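Local atomic coordinates of NADP-dependent alcohol dehydrogenase (Entamoeba histolytica, PDB entry 2OUI), a protein that catalyses the NADP-dependent interconversion of alcohols with aldehydes or ketones, using a zinc ion at the active site of each subunit of a tetramer. Residues L57-V62 and G108-S113; H322-L327 and P347-H352; T154-A159 and S182-N187; L71-K76 and E128-L133; G10-I15 and H42-G47. The protein carries 1 engineered substitution. All blocks are in the same frame, centred on the assembly; numbering follows the deposited sequence. Where two conformers were deposited one is given.

Contact 1 of 5, residues L57-V62 and G108-S113; sequences LGHEAV and GGWKFS. With ZN (zinc ion), chain E.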
# COMPACT_ATOMS: atom_id res chain seq x y z
N LEU A 57 -27.39 21.81 -14.35
CA LEU A 57 -27.31 20.60 -13.53
C LEU A 57 -26.81 19.42 -14.33
O LEU A 57 -26.60 19.53 -15.53
CB LEU A 57 -28.67 20.30 -12.90
CG LEU A 57 -29.10 21.34 -11.86
CD1 LEU A 57 -30.56 21.18 -11.56
CD2 LEU A 57 -28.26 21.20 -10.59
N GLY A 58 -26.60 18.29 -13.65
CA GLY A 58 -26.18 17.05 -14.30
C GLY A 58 -24.69 16.83 -14.47
O GLY A 58 -23.92 17.76 -14.77
N HIS A 59 -24.27 15.58 -14.31
CA HIS A 59 -22.87 15.23 -14.43
C HIS A 59 -22.66 13.79 -14.94
O HIS A 59 -21.63 13.17 -14.69
CB HIS A 59 -22.11 15.45 -13.11
CG HIS A 59 -22.79 14.87 -11.90
ND1 HIS A 59 -23.53 15.64 -11.02
CD2 HIS A 59 -22.82 13.61 -11.41
CE1 HIS A 59 -24.01 14.87 -10.06
NE2 HIS A 59 -23.59 13.63 -10.27
N GLU A 60 -23.65 13.28 -15.68
CA GLU A 60 -23.57 11.95 -16.25
C GLU A 60 -24.01 12.05 -17.71
O GLU A 60 -25.18 12.31 -17.98
CB GLU A 60 -24.52 11.02 -15.49
CG GLU A 60 -24.05 10.75 -14.07
CD GLU A 60 -25.13 10.15 -13.19
OE1 GLU A 60 -25.18 8.90 -13.10
OE2 GLU A 60 -25.96 10.92 -12.65
N ALA A 61 -23.06 11.85 -18.62
CA ALA A 61 -23.33 12.02 -20.07
C ALA A 61 -22.46 11.10 -20.90
O ALA A 61 -21.31 10.84 -20.56
CB ALA A 61 -23.05 13.45 -20.51
N VAL A 62 -23.03 10.64 -22.01
CA VAL A 62 -22.28 10.16 -23.19
C VAL A 62 -22.59 11.24 -24.22
O VAL A 62 -23.72 11.70 -24.30
CB VAL A 62 -22.81 8.80 -23.67
CG1 VAL A 62 -22.33 8.46 -25.09
CG2 VAL A 62 -22.40 7.70 -22.67
N GLY A 108 -12.65 19.50 -5.99
CA GLY A 108 -12.36 20.41 -7.11
C GLY A 108 -12.40 19.72 -8.46
O GLY A 108 -12.59 20.38 -9.48
N GLY A 109 -12.16 18.42 -8.48
CA GLY A 109 -12.24 17.65 -9.72
C GLY A 109 -13.68 17.34 -10.13
O GLY A 109 -13.94 16.98 -11.28
N TRP A 110 -14.61 17.45 -9.18
CA TRP A 110 -16.03 17.34 -9.50
C TRP A 110 -16.53 18.75 -9.84
O TRP A 110 -16.85 19.55 -8.96
CB TRP A 110 -16.80 16.72 -8.32
CG TRP A 110 -18.31 16.75 -8.51
CD1 TRP A 110 -19.01 16.73 -9.70
CD2 TRP A 110 -19.29 16.77 -7.47
NE1 TRP A 110 -20.37 16.77 -9.45
CE2 TRP A 110 -20.57 16.82 -8.09
CE3 TRP A 110 -19.22 16.81 -6.07
CZ2 TRP A 110 -21.76 16.86 -7.35
CZ3 TRP A 110 -20.39 16.87 -5.34
CH2 TRP A 110 -21.65 16.88 -5.98
N LYS A 111 -16.57 19.04 -11.14
CA LYS A 111 -16.90 20.38 -11.60
C LYS A 111 -18.38 20.48 -11.97
O LYS A 111 -19.12 21.34 -11.42
CB LYS A 111 -15.99 20.78 -12.79
CG LYS A 111 -14.51 20.69 -12.40
CD LYS A 111 -13.58 21.31 -13.46
CE LYS A 111 -12.09 21.06 -13.04
NZ LYS A 111 -11.71 21.80 -11.80
N PHE A 112 -18.79 19.63 -12.92
CA PHE A 112 -20.17 19.59 -13.43
C PHE A 112 -21.19 19.50 -12.29
O PHE A 112 -21.19 18.53 -11.54
CB PHE A 112 -20.39 18.34 -14.28
CG PHE A 112 -19.63 18.31 -15.60
CD1 PHE A 112 -19.65 19.39 -16.47
CD2 PHE A 112 -19.00 17.14 -16.00
CE1 PHE A 112 -18.98 19.34 -17.73
CE2 PHE A 112 -18.34 17.07 -17.24
CZ PHE A 112 -18.33 18.17 -18.09
N SER A 113 -22.09 20.49 -12.20
CA SER A 113 -23.17 20.56 -11.18
C SER A 113 -22.65 20.61 -9.75
O SER A 113 -23.43 20.46 -8.81
CB SER A 113 -24.28 19.49 -11.36
OG SER A 113 -23.99 18.26 -10.70
ZN ZN E . -23.78 11.91 -9.13
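His59 binds the zinc ion through NE2 at 2.1 Å, and its other ring nitrogen is held from the loop 108-113: ND1 donates to Ser113 OG at 2.7 Å with an N-H...O angle of 162°. This is the metal site of a zinc-dependent medium-chain alcohol dehydrogenase, set in the GroES-like domain, and Cys37 and Asp150 are its other protein ligands. Ser113 OG lies in the imidazole plane, and the bond helps, with the metal across the ring, to fix the rotation of the imidazole. Trp110 comes in edge-on over one imidazole face in a T-shaped stack, ring centroids 5.0 Å apart and planes at 79°, with its NE1 leading 3.7 Å from His59 ND1. At the base of the side chain, His59 CB rests on Phe112 CB at 3.6 Å, while the phenyl ring turns away. Farther out, Asp40 of helix 38-46 ties both sides together, bonding to Ser113 OG with one carboxylate oxygen and to Gly58 N with the other. Met285 of a second subunit packs on Trp110. Ser113 CB sits 3.5 Å from Gly58 N.

Contact 2 of 5, residues H322-L327 and P347-H352; sequences HRFEGL and PVVRIH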
# COMPACT_ATOMS: atom_id res chain seq x y z
N HIS A 322 -36.09 3.50 -16.20
CA HIS A 322 -36.95 4.48 -16.85
C HIS A 322 -36.18 5.05 -18.03
O HIS A 322 -35.02 5.44 -17.88
CB HIS A 322 -37.27 5.63 -15.90
CG HIS A 322 -38.15 5.25 -14.75
ND1 HIS A 322 -37.67 4.56 -13.65
CD2 HIS A 322 -39.46 5.48 -14.52
CE1 HIS A 322 -38.66 4.38 -12.80
NE2 HIS A 322 -39.76 4.92 -13.30
N ARG A 323 -36.82 5.11 -19.19
CA ARG A 323 -36.18 5.61 -20.41
C ARG A 323 -37.01 6.73 -21.02
O ARG A 323 -38.23 6.58 -21.21
CB ARG A 323 -36.01 4.47 -21.42
CG ARG A 323 -35.03 3.39 -20.98
CD ARG A 323 -35.03 2.20 -21.94
NE ARG A 323 -34.36 1.03 -21.36
CZ ARG A 323 -33.07 0.74 -21.52
NH1 ARG A 323 -32.28 1.54 -22.24
NH2 ARG A 323 -32.56 -0.35 -20.95
N PHE A 324 -36.36 7.86 -21.34
CA PHE A 324 -37.02 9.05 -21.92
C PHE A 324 -36.32 9.41 -23.24
O PHE A 324 -35.18 9.02 -23.48
CB PHE A 324 -36.84 10.26 -20.98
CG PHE A 324 -37.57 10.14 -19.66
CD1 PHE A 324 -36.90 9.69 -18.53
CD2 PHE A 324 -38.90 10.52 -19.54
CE1 PHE A 324 -37.56 9.57 -17.29
CE2 PHE A 324 -39.58 10.41 -18.32
CZ PHE A 324 -38.91 9.94 -17.19
N GLU A 325 -37.00 10.18 -24.09
CA GLU A 325 -36.36 10.71 -25.28
C GLU A 325 -36.51 12.21 -25.27
O GLU A 325 -37.61 12.72 -25.03
CB GLU A 325 -37.03 10.18 -26.55
CG GLU A 325 -37.06 8.67 -26.69
CD GLU A 325 -35.75 8.11 -27.22
OE1 GLU A 325 -35.12 8.77 -28.09
OE2 GLU A 325 -35.35 7.01 -26.77
N GLY A 326 -35.42 12.92 -25.56
CA GLY A 326 -35.49 14.37 -25.73
C GLY A 326 -34.89 15.10 -24.56
O GLY A 326 -35.13 14.74 -23.39
N LEU A 327 -34.13 16.15 -24.87
CA LEU A 327 -33.43 16.92 -23.85
C LEU A 327 -34.37 17.45 -22.75
O LEU A 327 -33.99 17.45 -21.58
CB LEU A 327 -32.65 18.07 -24.47
CG LEU A 327 -31.80 18.92 -23.51
CD1 LEU A 327 -30.76 18.12 -22.74
CD2 LEU A 327 -31.11 20.09 -24.27
N PRO A 347 -32.94 6.53 -14.15
CA PRO A 347 -33.48 6.90 -15.45
C PRO A 347 -32.37 7.31 -16.42
O PRO A 347 -31.28 7.73 -16.00
CB PRO A 347 -34.35 8.12 -15.15
CG PRO A 347 -34.20 8.41 -13.65
CD PRO A 347 -32.96 7.68 -13.21
N VAL A 348 -32.64 7.15 -17.70
CA VAL A 348 -31.74 7.66 -18.73
C VAL A 348 -32.55 8.39 -19.79
O VAL A 348 -33.69 8.04 -20.08
CB VAL A 348 -30.88 6.57 -19.42
CG1 VAL A 348 -29.80 6.10 -18.50
CG2 VAL A 348 -31.72 5.41 -19.94
N VAL A 349 -31.94 9.42 -20.35
CA VAL A 349 -32.57 10.21 -21.39
C VAL A 349 -31.70 10.10 -22.62
O VAL A 349 -30.51 10.34 -22.55
CB VAL A 349 -32.65 11.69 -20.97
CG1 VAL A 349 -33.26 12.54 -22.10
CG2 VAL A 349 -33.48 11.84 -19.69
N ARG A 350 -32.30 9.77 -23.76
CA ARG A 350 -31.59 9.68 -25.02
C ARG A 350 -31.93 10.92 -25.86
O ARG A 350 -33.09 11.33 -25.91
CB ARG A 350 -31.96 8.38 -25.75
CG ARG A 350 -31.08 8.00 -26.95
CD ARG A 350 -29.62 7.57 -26.60
NE ARG A 350 -28.96 6.98 -27.78
CZ ARG A 350 -28.49 7.67 -28.82
NH1 ARG A 350 -28.56 9.01 -28.87
NH2 ARG A 350 -27.95 7.02 -29.85
N ILE A 351 -30.91 11.52 -26.46
CA ILE A 351 -31.07 12.71 -27.31
C ILE A 351 -30.50 12.40 -28.70
O ILE A 351 -29.39 11.90 -28.82
CB ILE A 351 -30.35 13.96 -26.73
CG1 ILE A 351 -30.81 14.30 -25.30
CG2 ILE A 351 -30.57 15.17 -27.63
CD1 ILE A 351 -30.00 13.63 -24.23
N HIS A 352 -31.28 12.71 -29.73
CA HIS A 352 -30.88 12.46 -31.12
C HIS A 352 -30.68 13.74 -31.93
O HIS A 352 -31.27 14.79 -31.63
CB HIS A 352 -31.91 11.58 -31.83
CG HIS A 352 -31.94 10.17 -31.33
ND1 HIS A 352 -33.01 9.65 -30.64
CD2 HIS A 352 -31.02 9.18 -31.41
CE1 HIS A 352 -32.75 8.39 -30.32
NE2 HIS A 352 -31.55 8.08 -30.78
O HOH W 1 -35.33 11.51 -29.29
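The Phe324 ring turns an edge to the neighbouring strand: Pro347 CB lies near the ring plane, 4.1 Å from CE1, and Val348 O also stands at the rim. With CG beside its backbone N (chi1 -67°), Phe324 lies alongside Pro347, both pointing the same way, and its CB touches Val349 CG2 at 3.9 Å. The His352 ring offers its edge to Glu325 OE1, 3.3 Å from CE1, with carboxylate and imidazole planes only 14° apart; a water that donates to Glu325 OE1 lies beside them. NE2 of His352 sits over the centre of one face of the Arg350 guanidinium, whose own ion pair is with Glu356. Between these groups runs a parallel beta ladder, the two strands of a beta-alpha-beta unit connected through helix 329-339. Its bonds alternate: Val348 N to His322 O, Phe324 N to Val348 O, Arg350 N to Phe324 O at 3.0 Å and Gly326 N to Arg350 O at 2.8 Å. The Phe324, Pro347 and Val349 side chains share the face covered by that helix, whereas Arg323 and Val348 are on the other, near Glu143. At the end of the ladder, Val349 CG1 reaches Gly326 O at 3.2 Å.

Contact 3 of 5, residues T154-A159 and S182-N187; sequences TGFHGA and SVAGAN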
# COMPACT_ATOMS: atom_id res chain seq x y z
N THR A 154 -18.21 5.45 -9.01
CA THR A 154 -18.39 5.76 -7.59
C THR A 154 -18.64 4.49 -6.79
O THR A 154 -18.05 4.30 -5.73
CB THR A 154 -19.53 6.76 -7.38
OG1 THR A 154 -19.23 7.94 -8.16
CG2 THR A 154 -19.66 7.13 -5.91
N GLY A 155 -19.52 3.62 -7.29
CA GLY A 155 -19.80 2.35 -6.65
C GLY A 155 -18.53 1.51 -6.48
O GLY A 155 -18.23 1.04 -5.37
N PHE A 156 -17.77 1.35 -7.57
CA PHE A 156 -16.49 0.64 -7.49
C PHE A 156 -15.53 1.34 -6.55
O PHE A 156 -14.78 0.65 -5.84
CB PHE A 156 -15.83 0.49 -8.86
CG PHE A 156 -16.44 -0.60 -9.71
CD1 PHE A 156 -17.77 -0.99 -9.55
CD2 PHE A 156 -15.68 -1.24 -10.70
CE1 PHE A 156 -18.35 -1.98 -10.36
CE2 PHE A 156 -16.25 -2.23 -11.51
CZ PHE A 156 -17.58 -2.61 -11.33
N HIS A 157 -15.52 2.67 -6.53
CA HIS A 157 -14.63 3.39 -5.60
C HIS A 157 -14.97 3.11 -4.12
O HIS A 157 -14.08 3.04 -3.30
CB HIS A 157 -14.55 4.91 -5.91
CG HIS A 157 -13.40 5.59 -5.22
ND1 HIS A 157 -12.10 5.14 -5.34
CD2 HIS A 157 -13.36 6.67 -4.43
CE1 HIS A 157 -11.31 5.92 -4.62
NE2 HIS A 157 -12.05 6.87 -4.07
N GLY A 158 -16.25 2.93 -3.80
CA GLY A 158 -16.66 2.50 -2.44
C GLY A 158 -16.00 1.17 -2.10
O GLY A 158 -15.42 1.00 -1.02
N ALA A 159 -16.01 0.26 -3.06
CA ALA A 159 -15.36 -1.04 -2.88
C ALA A 159 -13.84 -0.92 -2.77
O ALA A 159 -13.21 -1.63 -1.96
CB ALA A 159 -15.77 -1.99 -3.99
N SER A 182 -21.47 -0.85 -5.92
CA SER A 182 -20.54 -1.24 -4.84
C SER A 182 -20.60 -2.75 -4.56
O SER A 182 -19.58 -3.36 -4.23
CB SER A 182 -20.83 -0.49 -3.54
OG SER A 182 -20.49 0.88 -3.65
N VAL A 183 -21.80 -3.33 -4.66
CA VAL A 183 -21.94 -4.77 -4.66
C VAL A 183 -21.19 -5.38 -5.83
O VAL A 183 -20.44 -6.34 -5.65
CB VAL A 183 -23.44 -5.22 -4.65
CG1 VAL A 183 -23.55 -6.74 -4.83
CG2 VAL A 183 -24.12 -4.80 -3.32
N ALA A 184 -21.42 -4.85 -7.03
CA ALA A 184 -20.71 -5.39 -8.20
C ALA A 184 -19.18 -5.20 -8.06
O ALA A 184 -18.42 -6.12 -8.35
CB ALA A 184 -21.26 -4.77 -9.50
N GLY A 185 -18.76 -4.04 -7.56
CA GLY A 185 -17.34 -3.74 -7.32
C GLY A 185 -16.73 -4.71 -6.31
O GLY A 185 -15.66 -5.27 -6.57
N ALA A 186 -17.39 -4.91 -5.17
CA ALA A 186 -16.93 -5.87 -4.16
C ALA A 186 -16.79 -7.27 -4.74
O ALA A 186 -15.82 -7.96 -4.46
CB ALA A 186 -17.88 -5.87 -2.93
N ASN A 187 -17.75 -7.70 -5.56
CA ASN A 187 -17.66 -8.98 -6.24
C ASN A 187 -16.47 -9.10 -7.21
O ASN A 187 -15.84 -10.16 -7.33
CB ASN A 187 -18.98 -9.24 -7.00
CG ASN A 187 -19.20 -10.71 -7.34
OD1 ASN A 187 -19.53 -11.06 -8.48
ND2 ASN A 187 -19.01 -11.57 -6.37
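One side-chain hydrogen bond joins the two helices, from Ser182 OG to Gly155 O at 2.8 Å. The hydroxyl reaches the carbonyl from the side, with a C=O...O angle of 112°, while the weak helical bond from Ala159 N comes in nearer the line of the C=O bond. Ser182 OG stands beside its own backbone N (chi1 -70°); a second, weak hydrogen bond goes from it to Val178 O one turn back, so the one proton is shared unequally with Gly155 O. A CA-H...O contact reinforces the same carbonyl, with Ser182 CA 3.3 Å from Gly155 O.

Glycines at the crossing suit its closeness. The short helical segments 154-159 and 182-187 approach to 7.2 Å at a crossing angle of -51°, and Gly155 and Gly185 let backbone meet backbone or ring directly. The second helix follows strand 170-173 and the glycine-rich turn expected of a Rossmann-type fold; the first, helix 148-161, carries the zinc ligand Asp150, so the pair joins the metal site's helix to the probable coenzyme-binding fold.

Aromatic and apolar contacts fill the rest. Phe156 lays one ring face over Gly185 in a CH-pi contact, CA 3.9 Å from the centroid and displaced toward the rim, while CE1 touches Ala184 CB at 4.1 Å. The ring is also covered by helix 298-310, through Leu305 and Leu308, and by Leu166 of a third subunit. One turn on, Ala159 presses its methyl against the backbone of the opposing helix, CB to Ala186 N 3.5 Å and to Gly185 C 3.7 Å.

Contact 4 of 5, residues L71-K76 and E128-L133; sequences LVKRLK and EADANL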
# COMPACT_ATOMS: atom_id res chain seq x y z
N LEU A 71 -5.07 22.66 -29.35
CA LEU A 71 -4.03 21.74 -28.89
C LEU A 71 -4.56 20.35 -28.54
O LEU A 71 -3.86 19.55 -27.91
CB LEU A 71 -3.29 22.33 -27.69
CG LEU A 71 -2.43 23.56 -27.94
CD1 LEU A 71 -1.79 23.94 -26.62
CD2 LEU A 71 -1.38 23.29 -29.03
N VAL A 72 -5.80 20.08 -28.95
CA VAL A 72 -6.43 18.78 -28.72
C VAL A 72 -5.89 17.83 -29.78
O VAL A 72 -5.96 18.13 -30.96
CB VAL A 72 -7.98 18.88 -28.75
CG1 VAL A 72 -8.60 17.51 -28.77
CG2 VAL A 72 -8.50 19.66 -27.50
N LYS A 73 -5.34 16.69 -29.35
CA LYS A 73 -4.65 15.76 -30.25
C LYS A 73 -5.34 14.40 -30.43
O LYS A 73 -5.08 13.72 -31.42
CB LYS A 73 -3.22 15.49 -29.75
CG LYS A 73 -2.30 16.69 -29.77
CD LYS A 73 -1.10 16.45 -28.86
CE LYS A 73 -0.12 17.61 -28.94
NZ LYS A 73 1.08 17.37 -28.08
N ARG A 74 -6.20 14.02 -29.48
CA ARG A 74 -6.71 12.65 -29.43
C ARG A 74 -8.16 12.58 -29.92
O ARG A 74 -8.71 11.48 -30.14
CB ARG A 74 -6.62 12.08 -28.00
CG ARG A 74 -5.22 12.06 -27.38
CD ARG A 74 -5.25 11.34 -26.02
NE ARG A 74 -5.54 9.92 -26.18
CZ ARG A 74 -4.62 8.98 -26.40
NH1 ARG A 74 -3.34 9.30 -26.47
NH2 ARG A 74 -4.99 7.71 -26.53
N LEU A 75 -8.78 13.74 -30.08
CA LEU A 75 -10.22 13.82 -30.32
C LEU A 75 -10.50 14.67 -31.52
O LEU A 75 -9.76 15.59 -31.84
CB LEU A 75 -10.91 14.47 -29.13
CG LEU A 75 -10.74 13.71 -27.81
CD1 LEU A 75 -11.13 14.65 -26.67
CD2 LEU A 75 -11.58 12.42 -27.82
N LYS A 76 -11.60 14.37 -32.19
CA LYS A 76 -12.01 15.21 -33.29
C LYS A 76 -13.53 15.46 -33.26
O LYS A 76 -14.28 14.67 -32.67
CB LYS A 76 -11.55 14.61 -34.63
CG LYS A 76 -12.00 13.19 -34.87
CD LYS A 76 -11.25 12.54 -36.05
CE LYS A 76 -11.99 11.30 -36.60
NZ LYS A 76 -12.14 10.19 -35.60
N GLU A 128 -9.39 20.13 -20.31
CA GLU A 128 -8.38 19.08 -20.55
C GLU A 128 -8.98 17.85 -21.26
O GLU A 128 -8.91 16.72 -20.78
CB GLU A 128 -7.65 18.72 -19.23
CG GLU A 128 -6.76 19.90 -18.80
CD GLU A 128 -6.07 19.67 -17.47
OE1 GLU A 128 -5.72 18.50 -17.17
OE2 GLU A 128 -5.87 20.67 -16.75
N ALA A 129 -9.58 18.10 -22.42
CA ALA A 129 -10.39 17.08 -23.09
C ALA A 129 -9.64 15.79 -23.47
O ALA A 129 -10.22 14.70 -23.39
CB ALA A 129 -11.08 17.68 -24.32
N ASP A 130 -8.39 15.89 -23.91
CA ASP A 130 -7.63 14.68 -24.24
C ASP A 130 -7.50 13.80 -23.02
O ASP A 130 -7.54 12.58 -23.12
CB ASP A 130 -6.21 15.03 -24.74
CG ASP A 130 -6.18 15.37 -26.22
OD1 ASP A 130 -7.18 15.09 -26.92
OD2 ASP A 130 -5.14 15.91 -26.69
N ALA A 131 -7.33 14.43 -21.85
CA ALA A 131 -7.09 13.68 -20.62
C ALA A 131 -8.42 13.18 -20.04
O ALA A 131 -8.46 12.15 -19.39
CB ALA A 131 -6.40 14.58 -19.62
N ASN A 132 -9.50 13.92 -20.28
CA ASN A 132 -10.76 13.68 -19.59
C ASN A 132 -11.89 13.00 -20.36
O ASN A 132 -12.91 12.70 -19.76
CB ASN A 132 -11.26 14.99 -18.97
CG ASN A 132 -10.45 15.37 -17.76
OD1 ASN A 132 -10.05 14.49 -17.00
ND2 ASN A 132 -10.18 16.66 -17.59
N LEU A 133 -11.73 12.75 -21.66
CA LEU A 133 -12.78 12.08 -22.44
C LEU A 133 -12.31 10.74 -23.03
O LEU A 133 -11.25 10.68 -23.67
CB LEU A 133 -13.26 13.00 -23.57
CG LEU A 133 -13.99 14.26 -23.08
CD1 LEU A 133 -14.31 15.17 -24.25
CD2 LEU A 133 -15.25 13.91 -22.28
O HOH W 2 -4.45 18.36 -25.40
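Asp130 spreads its carboxylate across two consecutive backbone amides of the loop 71-76. OD2 accepts from Lys73 N at 2.8 Å on its syn lone pair, in a nearly straight bond of 167°. OD1 takes Arg74 N at 2.9 Å, but this donor stands above the carboxylate plane, 38° out of it. OD2 has a further donor in a water, which also donates to Leu71 O at 2.8 Å and so bridges the two segments. With CG of Asp130 beside its backbone N (chi1 -84°), the acid leaves the short helix 129-132 and points into the turn, which joins strands 61-68 and 80-83 of the GroES-like domain. The charged end of Arg74 is not paired with this acid: its CB and CG rest against the carboxylate, CB 3.2 Å from OD1, and the guanidinium plane stands almost at right angles to it. Val72 CG1 flanks the same oxygen. Leu75 runs antiparallel alongside Asp130 and puts CD1 into an apolar corner, 3.8 Å from Ala129 CB and 4.0 Å from Leu133 CD1, backed by Val81. Beyond the two segments, Ala131 O accepts a hydrogen bond from Gln96 of a fourth subunit.

Contact 5 of 5, residues G10-I15 and H42-G47; sequences GRIGWI and HTVWAG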
# COMPACT_ATOMS: atom_id res chain seq x y z
N GLY A 10 -33.77 24.97 -3.66
CA GLY A 10 -35.17 24.57 -3.84
C GLY A 10 -35.87 24.93 -5.15
O GLY A 10 -37.08 24.75 -5.25
N ARG A 11 -35.13 25.44 -6.14
CA ARG A 11 -35.75 25.93 -7.40
C ARG A 11 -34.95 25.50 -8.63
O ARG A 11 -33.74 25.72 -8.70
CB ARG A 11 -35.86 27.47 -7.42
CG ARG A 11 -37.09 28.06 -6.79
CD ARG A 11 -37.21 29.59 -7.03
NE ARG A 11 -35.92 30.28 -6.88
CZ ARG A 11 -35.32 30.99 -7.83
NH1 ARG A 11 -35.87 31.13 -9.03
NH2 ARG A 11 -34.16 31.58 -7.57
N ILE A 12 -35.62 24.89 -9.60
CA ILE A 12 -34.97 24.53 -10.86
C ILE A 12 -35.81 25.02 -12.02
O ILE A 12 -37.02 25.18 -11.90
CB ILE A 12 -34.69 23.00 -11.03
CG1 ILE A 12 -35.99 22.19 -11.25
CG2 ILE A 12 -33.87 22.45 -9.87
CD1 ILE A 12 -35.69 20.66 -11.43
N GLY A 13 -35.16 25.26 -13.16
CA GLY A 13 -35.86 25.66 -14.36
C GLY A 13 -34.90 25.81 -15.53
O GLY A 13 -33.68 25.85 -15.36
N TRP A 14 -35.46 25.89 -16.73
CA TRP A 14 -34.67 26.07 -17.94
C TRP A 14 -34.23 27.53 -18.09
O TRP A 14 -35.04 28.45 -17.94
CB TRP A 14 -35.48 25.62 -19.17
CG TRP A 14 -35.74 24.16 -19.11
CD1 TRP A 14 -36.80 23.53 -18.52
CD2 TRP A 14 -34.87 23.11 -19.60
NE1 TRP A 14 -36.67 22.16 -18.63
CE2 TRP A 14 -35.50 21.87 -19.28
CE3 TRP A 14 -33.65 23.10 -20.30
CZ2 TRP A 14 -34.93 20.62 -19.62
CZ3 TRP A 14 -33.07 21.85 -20.65
CH2 TRP A 14 -33.73 20.63 -20.31
N ILE A 15 -32.95 27.71 -18.39
CA ILE A 15 -32.39 29.04 -18.65
C ILE A 15 -31.57 29.04 -19.95
O ILE A 15 -31.28 27.98 -20.51
CB ILE A 15 -31.49 29.52 -17.47
CG1 ILE A 15 -30.27 28.61 -17.31
CG2 ILE A 15 -32.31 29.62 -16.16
CD1 ILE A 15 -29.23 29.08 -16.31
N HIS A 42 -29.67 16.57 -3.43
CA HIS A 42 -29.06 17.13 -2.19
C HIS A 42 -28.64 18.58 -2.45
O HIS A 42 -28.92 19.48 -1.66
CB HIS A 42 -27.81 16.36 -1.72
CG HIS A 42 -28.01 14.89 -1.50
ND1 HIS A 42 -29.23 14.33 -1.17
CD2 HIS A 42 -27.12 13.86 -1.52
CE1 HIS A 42 -29.09 13.02 -1.01
NE2 HIS A 42 -27.82 12.71 -1.23
N THR A 43 -27.96 18.80 -3.58
CA THR A 43 -27.47 20.14 -3.93
C THR A 43 -28.61 21.15 -4.03
O THR A 43 -28.53 22.24 -3.44
CB THR A 43 -26.63 20.07 -5.22
OG1 THR A 43 -25.52 19.19 -4.98
CG2 THR A 43 -26.15 21.45 -5.67
N VAL A 44 -29.68 20.80 -4.76
CA VAL A 44 -30.80 21.73 -4.97
C VAL A 44 -31.72 21.86 -3.75
O VAL A 44 -31.96 22.97 -3.26
CB VAL A 44 -31.66 21.37 -6.23
CG1 VAL A 44 -32.89 22.27 -6.35
CG2 VAL A 44 -30.82 21.42 -7.50
N TRP A 45 -32.24 20.74 -3.25
CA TRP A 45 -33.31 20.87 -2.25
C TRP A 45 -32.79 20.88 -0.80
O TRP A 45 -33.47 21.39 0.08
CB TRP A 45 -34.45 19.86 -2.48
CG TRP A 45 -35.31 20.19 -3.71
CD1 TRP A 45 -36.37 21.05 -3.77
CD2 TRP A 45 -35.16 19.65 -5.03
NE1 TRP A 45 -36.89 21.08 -5.04
CE2 TRP A 45 -36.16 20.23 -5.83
CE3 TRP A 45 -34.27 18.71 -5.60
CZ2 TRP A 45 -36.30 19.92 -7.18
CZ3 TRP A 45 -34.41 18.41 -6.95
CH2 TRP A 45 -35.41 19.01 -7.72
N ALA A 46 -31.60 20.34 -0.57
CA ALA A 46 -30.99 20.34 0.76
C ALA A 46 -29.96 21.46 0.94
O ALA A 46 -29.59 21.79 2.06
CB ALA A 46 -30.33 18.95 1.08
N GLY A 47 -29.52 22.06 -0.17
CA GLY A 47 -28.47 23.08 -0.13
C GLY A 47 -27.16 22.58 0.47
O GLY A 47 -26.39 23.36 1.05
O HOH W 3 -38.85 22.40 -6.47
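Ile12 and Val44 make the close-packed half of this contact. Ile12 CG2 meets Val44 CG1 at 3.7 Å and Val44 CG2 at 4.0 Å, the two side chains crossing at about a right angle. Val44 CG1 also sits over the centre of one face of the Trp45 indole. Beside them Gly10 N donates to Val44 O at 2.7 Å, a short bond whose donor stands 43° out of the carbonyl plane. The acceptor lies near the end of helix 38-46, where the last residues widen into a pi-type turn and Gly47 leaves helical geometry with positive phi.

Trp45 forms the looser, wetter side. Its indole lies beside the Gly10 backbone, CD1 3.7 Å from Gly10 CA, yet NE1 does not bond directly to the carbonyl: a water accepts from NE1 at 2.8 Å, in the ring plane, and donates to Gly10 O at 3.2 Å. The far rim gains only a light touch, Ile12 CD1 to Trp45 CH2 at 4.1 Å; Ile12 reaches it because CG1 lies between the backbone N and the carbonyl carbon (chi1 71°).

Strand 11-16 is an outer strand of a three-stranded antiparallel sheet with 2-8 and 55-56, and this contact brings its start onto the end of helix 38-46. Helix 329-339 packs against both partners: Met335 touches Ile12 and Trp45, Leu334 touches Ile12, and Lys338 makes a cation-pi contact with the indole.

Contacts 1, 2, 4 and 5 lie in the part of the subunit that holds the GroES-like domain and strands 320-325 and 346-350, which join its sheet; contact 3 links helix 148-161 to the Rossmann-type domain. Along the chain contact 5 closes first; contacts 1 and 4 then alternate their segments, contact 3 follows and contact 2 comes last. Contact 1 touches contact 5 through Leu57, on Ile12 and Val44, and contact 5 meets contact 2 where Trp14 touches Leu327. Centre to centre, contact 1 is about 18 Å from contact 2, on the same mixed sheet, about 17 Å from contact 4 and about 20 Å from contact 3. Asp150 of helix 148-161 probably ties the Rossmann-type part to the zinc site.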